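Local coordinates for protein AlyGC (Glaciecola chathamensis, PDB 5GKD) that degrades alginate as a lyase of polysaccharide lyase family 6, probably by beta-elimination assisted by a bound calcium ion, at residues N250-N255 with N275-L280; L464-G469 with G491-F496. All blocks are in the same frame, centred on the assembly; numbering follows the deposited sequence.

Interaction 1 and interaction 2 each join consecutive turns of a parallel beta-helix, but in two different solenoid parts of the chain. Residues 250-255 and 275-280 belong to the first, a Chondroitinase B-like region; residues 464-469 and 491-496 come later, near the start of the second. The centres are 47 Å apart and the nearest atoms about 31 Å, so neither touches the other and no sheet is shared. Between the segments of interaction 1 runs strand 263-265, which carries Arg-264 of the carbonate pocket; this ties that contact to the coils forming the ligand site, whereas interaction 2 is structural packing in the other solenoid.

Interaction 1 of 2, residues N250-N255 with N275-L280; sequences NVFFGN and NYLEGL
Val-251, Phe-252 and Phe-253 pair in parallel with Tyr-276, Leu-277 and Glu-278, the short strand axes 4.8 Å apart and inclined by 7°, and the ladder of backbone bonds runs from Tyr-276 N to Asn-250 O through to Gly-254 N to Glu-278 O. At its start Asn-250 and Asn-275 run alongside each other in the same direction, with amide planes only 6° apart. Asn-275 OD1 is gripped twice, by Asn-250 N at 2.9 Å and by Asn-250 ND2 at 3.0 Å, the two donors arriving from opposite faces of its plane. Asn-275 ND2 is bonded to Val-247 O, and Asn-250 OD1 accepts from Asn-228 N one coil back, so the same amide arrangement climbs from turn to turn. This is the asparagine ladder of a parallel beta-helix, the fold of the pectate-lyase-like clan. Replacing Asn-275 by alanine removes the shared oxygen, and Asn-250 N would probably lose its acceptor, with the ladder interrupted at this turn. Phe-252 and Leu-277 extend together on one side of the strands, Phe-252 CD1 lying 4.0 Å from Leu-277 CG, while Tyr-276 O meets the edge of the phenyl ring. On the other side lie Val-251, Phe-253, Tyr-276 and Glu-278, and the first three touch Leu-397. Tyr-276 holds CG opposite the backbone N (chi1 179°), which sets its ring beside Val-251 and brings CE1 to 3.9 Å from Phe-253 CE1. Glu-278 is extended, and its OE1 takes a 2.8 Å hydrogen bond from Tyr-276 OH from above the carboxylate plane; the same oxygen lies at the edge of the Phe-253 ring, 3.8 Å from CE1. The other oxygen, OE2, forms a salt bridge with Arg-392. Farther along, Leu-280 CD2 packs 3.6 Å from Gly-254 CA.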
loop_
_atom_site.group_PDB
_atom_site.type_symbol
_atom_site.label_atom_id
_atom_site.label_comp_id
_atom_site.label_asym_id
_atom_site.label_seq_id
_atom_site.Cartn_x
_atom_site.Cartn_y
_atom_site.Cartn_z
ATOM N N ASN A 250 30.448 28.844 11.839
ATOM C CA ASN A 250 30.150 27.645 11.084
ATOM C C ASN A 250 30.793 27.687 9.706
ATOM O O ASN A 250 31.078 28.751 9.154
ATOM C CB ASN A 250 28.637 27.477 10.948
ATOM C CG ASN A 250 27.960 27.362 12.296
ATOM O OD1 ASN A 250 28.065 26.332 12.959
ATOM N ND2 ASN A 250 27.302 28.430 12.725
ATOM N N VAL A 251 30.993 26.505 9.140
ATOM C CA VAL A 251 31.661 26.325 7.860
ATOM C C VAL A 251 30.820 25.407 6.974
ATOM O O VAL A 251 30.486 24.288 7.373
ATOM C CB VAL A 251 33.077 25.742 8.051
ATOM C CG1 VAL A 251 33.692 25.387 6.706
ATOM C CG2 VAL A 251 33.966 26.713 8.808
ATOM N N PHE A 252 30.523 25.861 5.756
ATOM C CA PHE A 252 29.700 25.139 4.791
ATOM C C PHE A 252 30.530 24.869 3.540
ATOM O O PHE A 252 30.852 25.802 2.789
ATOM C CB PHE A 252 28.460 25.942 4.405
ATOM C CG PHE A 252 27.513 26.222 5.529
ATOM C CD1 PHE A 252 27.804 27.174 6.487
ATOM C CD2 PHE A 252 26.292 25.582 5.581
ATOM C CE1 PHE A 252 26.901 27.444 7.500
ATOM C CE2 PHE A 252 25.388 25.836 6.584
ATOM C CZ PHE A 252 25.690 26.761 7.551
ATOM N N PHE A 253 30.868 23.610 3.302
ATOM C CA PHE A 253 31.591 23.211 2.088
ATOM C C PHE A 253 30.590 22.563 1.150
ATOM O O PHE A 253 30.332 21.363 1.233
ATOM C CB PHE A 253 32.734 22.248 2.392
ATOM C CG PHE A 253 33.878 22.874 3.130
ATOM C CD1 PHE A 253 34.505 23.998 2.629
ATOM C CD2 PHE A 253 34.333 22.328 4.302
ATOM C CE1 PHE A 253 35.554 24.570 3.313
ATOM C CE2 PHE A 253 35.394 22.889 4.976
ATOM C CZ PHE A 253 36.003 24.007 4.482
ATOM N N GLY A 254 30.021 23.366 0.251
ATOM C CA GLY A 254 29.067 22.830 -0.710
ATOM C C GLY A 254 29.708 22.031 -1.826
ATOM O O GLY A 254 29.098 21.096 -2.346
ATOM N N ASN A 255 30.928 22.390 -2.221
ATOM C CA ASN A 255 31.639 21.728 -3.326
ATOM C C ASN A 255 30.854 21.748 -4.633
ATOM O O ASN A 255 31.055 20.893 -5.484
ATOM C CB ASN A 255 31.998 20.276 -2.987
ATOM C CG ASN A 255 33.151 20.173 -2.033
ATOM O OD1 ASN A 255 33.881 21.134 -1.827
ATOM N ND2 ASN A 255 33.334 18.995 -1.448
ATOM N N ASN A 275 30.671 33.322 9.807
ATOM C CA ASN A 275 30.437 32.055 9.132
ATOM C C ASN A 275 31.065 32.039 7.739
ATOM O O ASN A 275 31.062 33.041 7.021
ATOM C CB ASN A 275 28.936 31.766 9.011
ATOM C CG ASN A 275 28.243 31.735 10.350
ATOM O OD1 ASN A 275 28.377 30.773 11.119
ATOM N ND2 ASN A 275 27.496 32.787 10.643
ATOM N N TYR A 276 31.553 30.867 7.341
ATOM C CA TYR A 276 32.233 30.671 6.069
ATOM C C TYR A 276 31.408 29.750 5.180
ATOM O O TYR A 276 31.072 28.634 5.590
ATOM C CB TYR A 276 33.631 30.088 6.300
ATOM C CG TYR A 276 34.421 29.830 5.043
ATOM C CD1 TYR A 276 34.262 28.650 4.318
ATOM C CD2 TYR A 276 35.330 30.765 4.581
ATOM C CE1 TYR A 276 34.994 28.416 3.182
ATOM C CE2 TYR A 276 36.062 30.546 3.451
ATOM C CZ TYR A 276 35.893 29.375 2.753
ATOM O OH TYR A 276 36.641 29.168 1.639
ATOM N N LEU A 277 31.122 30.206 3.959
ATOM C CA LEU A 277 30.201 29.552 3.031
ATOM C C LEU A 277 30.849 29.473 1.652
ATOM O O LEU A 277 31.216 30.501 1.074
ATOM C CB LEU A 277 28.866 30.312 2.952
ATOM C CG LEU A 277 28.009 30.467 4.218
ATOM C CD1 LEU A 277 28.487 31.573 5.123
ATOM C CD2 LEU A 277 26.545 30.699 3.871
ATOM N N GLU A 278 30.983 28.261 1.121
ATOM C CA GLU A 278 31.700 28.039 -0.124
ATOM C C GLU A 278 30.980 27.014 -0.979
ATOM O O GLU A 278 30.587 25.956 -0.495
ATOM C CB GLU A 278 33.142 27.553 0.123
ATOM C CG GLU A 278 33.926 27.321 -1.149
ATOM C CD GLU A 278 35.352 26.854 -0.895
ATOM O OE1 GLU A 278 35.809 26.898 0.266
ATOM O OE2 GLU A 278 36.019 26.438 -1.863
ATOM N N GLY A 279 30.853 27.330 -2.264
ATOM C CA GLY A 279 30.407 26.387 -3.276
ATOM C C GLY A 279 28.988 25.912 -3.081
ATOM O O GLY A 279 28.697 24.731 -3.317
ATOM N N LEU A 280 28.100 26.802 -2.663
ATOM C CA LEU A 280 26.708 26.486 -2.373
ATOM C C LEU A 280 25.843 26.853 -3.565
ATOM O O LEU A 280 25.883 27.992 -4.036
ATOM C CB LEU A 280 26.233 27.248 -1.138
ATOM C CG LEU A 280 27.077 27.026 0.110
ATOM C CD1 LEU A 280 26.506 27.835 1.261
ATOM C CD2 LEU A 280 27.056 25.542 0.445
HETATM O O HOH W 1 33.054 24.171 -1.261
#

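Interaction 2 of 2, residues L464-G469 with G491-F496; sequences LVLQAG and GSAVIF
Leu-466 CG and Ile-495 CG1 both lie anti to the carbonyl carbon of their own residue, with chi1 at -40° in the leucine and -63° in the isoleucine, and these turns carry the two branches toward each other until Leu-466 CD1 stands 4.1 Å from Ile-495 CD1. The side chains cross there at about a right angle. Nearer the backbone, Ala-493 CB lies 4.0 Å from Leu-466 CB, so the small methyl is flanked by the leucine and the carbonyl of Gln-467. The backbones do not run together over this stretch: the direction from Leu-466 to Gly-469 is 95° from that of Ser-492 to Ile-495, and the chain turns the corner between two faces of the solenoid. Parallel pairing begins only at Gly-469, which bridges Ala-493. Gly-469 N donates to Ser-492 O at 2.9 Å, in the carbonyl plane, and Val-494 N returns a nearly straight bond to Gly-469 O, also 2.9 Å long. Across the corner, water 2 donates to Leu-466 O at 2.9 Å and to Ser-492 OG at 2.6 Å, joining the end of strand 462-466 to the next turn; the serine hydroxyl is bonded as well to Glu-489 O. Ala-468 CB rests 3.8 Å from this hydroxyl oxygen. The contact is thus the corner of a parallel beta-helix, where one coil leaves strand 462-466 and lays strand 469-473 alongside strand 493-497 of the following coil. Leu-466 touches Leu-451 of helix 450-457, Ile-495 reaches Val-473 and Val-518, and strand 517-519 continues the stack beyond strand 493-497.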
loop_
_atom_site.group_PDB
_atom_site.type_symbol
_atom_site.label_atom_id
_atom_site.label_comp_id
_atom_site.label_asym_id
_atom_site.label_seq_id
_atom_site.Cartn_x
_atom_site.Cartn_y
_atom_site.Cartn_z
ATOM N N LEU A 464 25.564 -7.859 -15.101
ATOM C CA LEU A 464 25.201 -9.052 -15.849
ATOM C C LEU A 464 25.262 -8.731 -17.341
ATOM O O LEU A 464 24.641 -7.765 -17.799
ATOM C CB LEU A 464 23.806 -9.535 -15.449
ATOM C CG LEU A 464 23.595 -10.405 -14.193
ATOM C CD1 LEU A 464 24.348 -9.898 -12.984
ATOM C CD2 LEU A 464 22.105 -10.546 -13.859
ATOM N N VAL A 465 26.028 -9.527 -18.089
ATOM C CA VAL A 465 26.244 -9.325 -19.518
ATOM C C VAL A 465 25.560 -10.479 -20.241
ATOM O O VAL A 465 26.063 -11.608 -20.246
ATOM C CB VAL A 465 27.733 -9.244 -19.867
ATOM C CG1 VAL A 465 27.907 -8.783 -21.294
ATOM C CG2 VAL A 465 28.437 -8.301 -18.915
ATOM N N LEU A 466 24.400 -10.204 -20.836
ATOM C CA LEU A 466 23.607 -11.244 -21.476
ATOM C C LEU A 466 24.122 -11.486 -22.888
ATOM O O LEU A 466 24.249 -10.549 -23.685
ATOM C CB LEU A 466 22.127 -10.858 -21.527
ATOM C CG LEU A 466 21.470 -10.166 -20.337
ATOM C CD1 LEU A 466 20.017 -9.848 -20.642
ATOM C CD2 LEU A 466 21.580 -11.014 -19.096
ATOM N N GLN A 467 24.421 -12.742 -23.195
ATOM C CA GLN A 467 24.795 -13.093 -24.549
ATOM C C GLN A 467 23.555 -13.079 -25.437
ATOM O O GLN A 467 22.419 -13.035 -24.958
ATOM C CB GLN A 467 25.479 -14.454 -24.566
ATOM C CG GLN A 467 26.641 -14.563 -23.580
ATOM C CD GLN A 467 26.958 -16.004 -23.202
ATOM O OE1 GLN A 467 26.102 -16.884 -23.290
ATOM N NE2 GLN A 467 28.185 -16.247 -22.758
ATOM N N ALA A 468 23.784 -13.099 -26.747
ATOM C CA ALA A 468 22.686 -13.002 -27.698
ATOM C C ALA A 468 21.729 -14.173 -27.538
ATOM O O ALA A 468 22.138 -15.285 -27.207
ATOM C CB ALA A 468 23.234 -12.961 -29.123
ATOM N N GLY A 469 20.445 -13.915 -27.745
ATOM C CA GLY A 469 19.462 -14.972 -27.690
ATOM C C GLY A 469 18.213 -14.531 -26.954
ATOM O O GLY A 469 17.945 -13.339 -26.813
ATOM N N GLY A 491 20.319 -5.133 -28.593
ATOM C CA GLY A 491 19.224 -5.557 -29.392
ATOM C C GLY A 491 19.368 -7.018 -29.667
ATOM O O GLY A 491 18.518 -7.566 -30.302
ATOM N N SER A 492 20.431 -7.648 -29.203
ATOM C CA SER A 492 20.599 -9.062 -29.441
ATOM C C SER A 492 20.159 -9.919 -28.271
ATOM O O SER A 492 20.139 -11.102 -28.404
ATOM C CB SER A 492 22.011 -9.406 -29.859
ATOM O OG SER A 492 22.893 -9.200 -28.808
ATOM N N ALA A 493 19.811 -9.325 -27.137
ATOM C CA ALA A 493 19.318 -10.095 -25.997
ATOM C C ALA A 493 17.878 -9.727 -25.850
ATOM O O ALA A 493 17.574 -8.629 -25.554
ATOM C CB ALA A 493 20.067 -9.794 -24.737
ATOM N N VAL A 494 17.016 -10.686 -26.072
ATOM C CA VAL A 494 15.590 -10.522 -26.032
ATOM C C VAL A 494 15.022 -11.129 -24.780
ATOM O O VAL A 494 15.244 -12.250 -24.516
ATOM C CB VAL A 494 14.955 -11.162 -27.277
ATOM C CG1 VAL A 494 13.490 -10.846 -27.372
ATOM C CG2 VAL A 494 15.648 -10.671 -28.522
ATOM N N ILE A 495 14.287 -10.351 -24.011
ATOM C CA ILE A 495 13.711 -10.805 -22.748
ATOM C C ILE A 495 12.203 -10.917 -22.926
ATOM O O ILE A 495 11.545 -9.952 -23.329
ATOM C CB ILE A 495 14.077 -9.864 -21.588
ATOM C CG1 ILE A 495 15.594 -9.867 -21.372
ATOM C CG2 ILE A 495 13.350 -10.286 -20.313
ATOM C CD1 ILE A 495 16.160 -8.561 -20.780
ATOM N N PHE A 496 11.660 -12.099 -22.645
ATOM C CA PHE A 496 10.232 -12.363 -22.794
ATOM C C PHE A 496 9.612 -12.567 -21.423
ATOM O O PHE A 496 9.707 -13.669 -20.864
ATOM C CB PHE A 496 9.984 -13.603 -23.656
ATOM C CG PHE A 496 10.317 -13.438 -25.102
ATOM C CD1 PHE A 496 9.498 -12.711 -25.942
ATOM C CD2 PHE A 496 11.431 -14.046 -25.635
ATOM C CE1 PHE A 496 9.798 -12.585 -27.277
ATOM C CE2 PHE A 496 11.731 -13.920 -26.979
ATOM C CZ PHE A 496 10.916 -13.190 -27.792
HETATM O O HOH W 2 24.018 -9.636 -26.465
#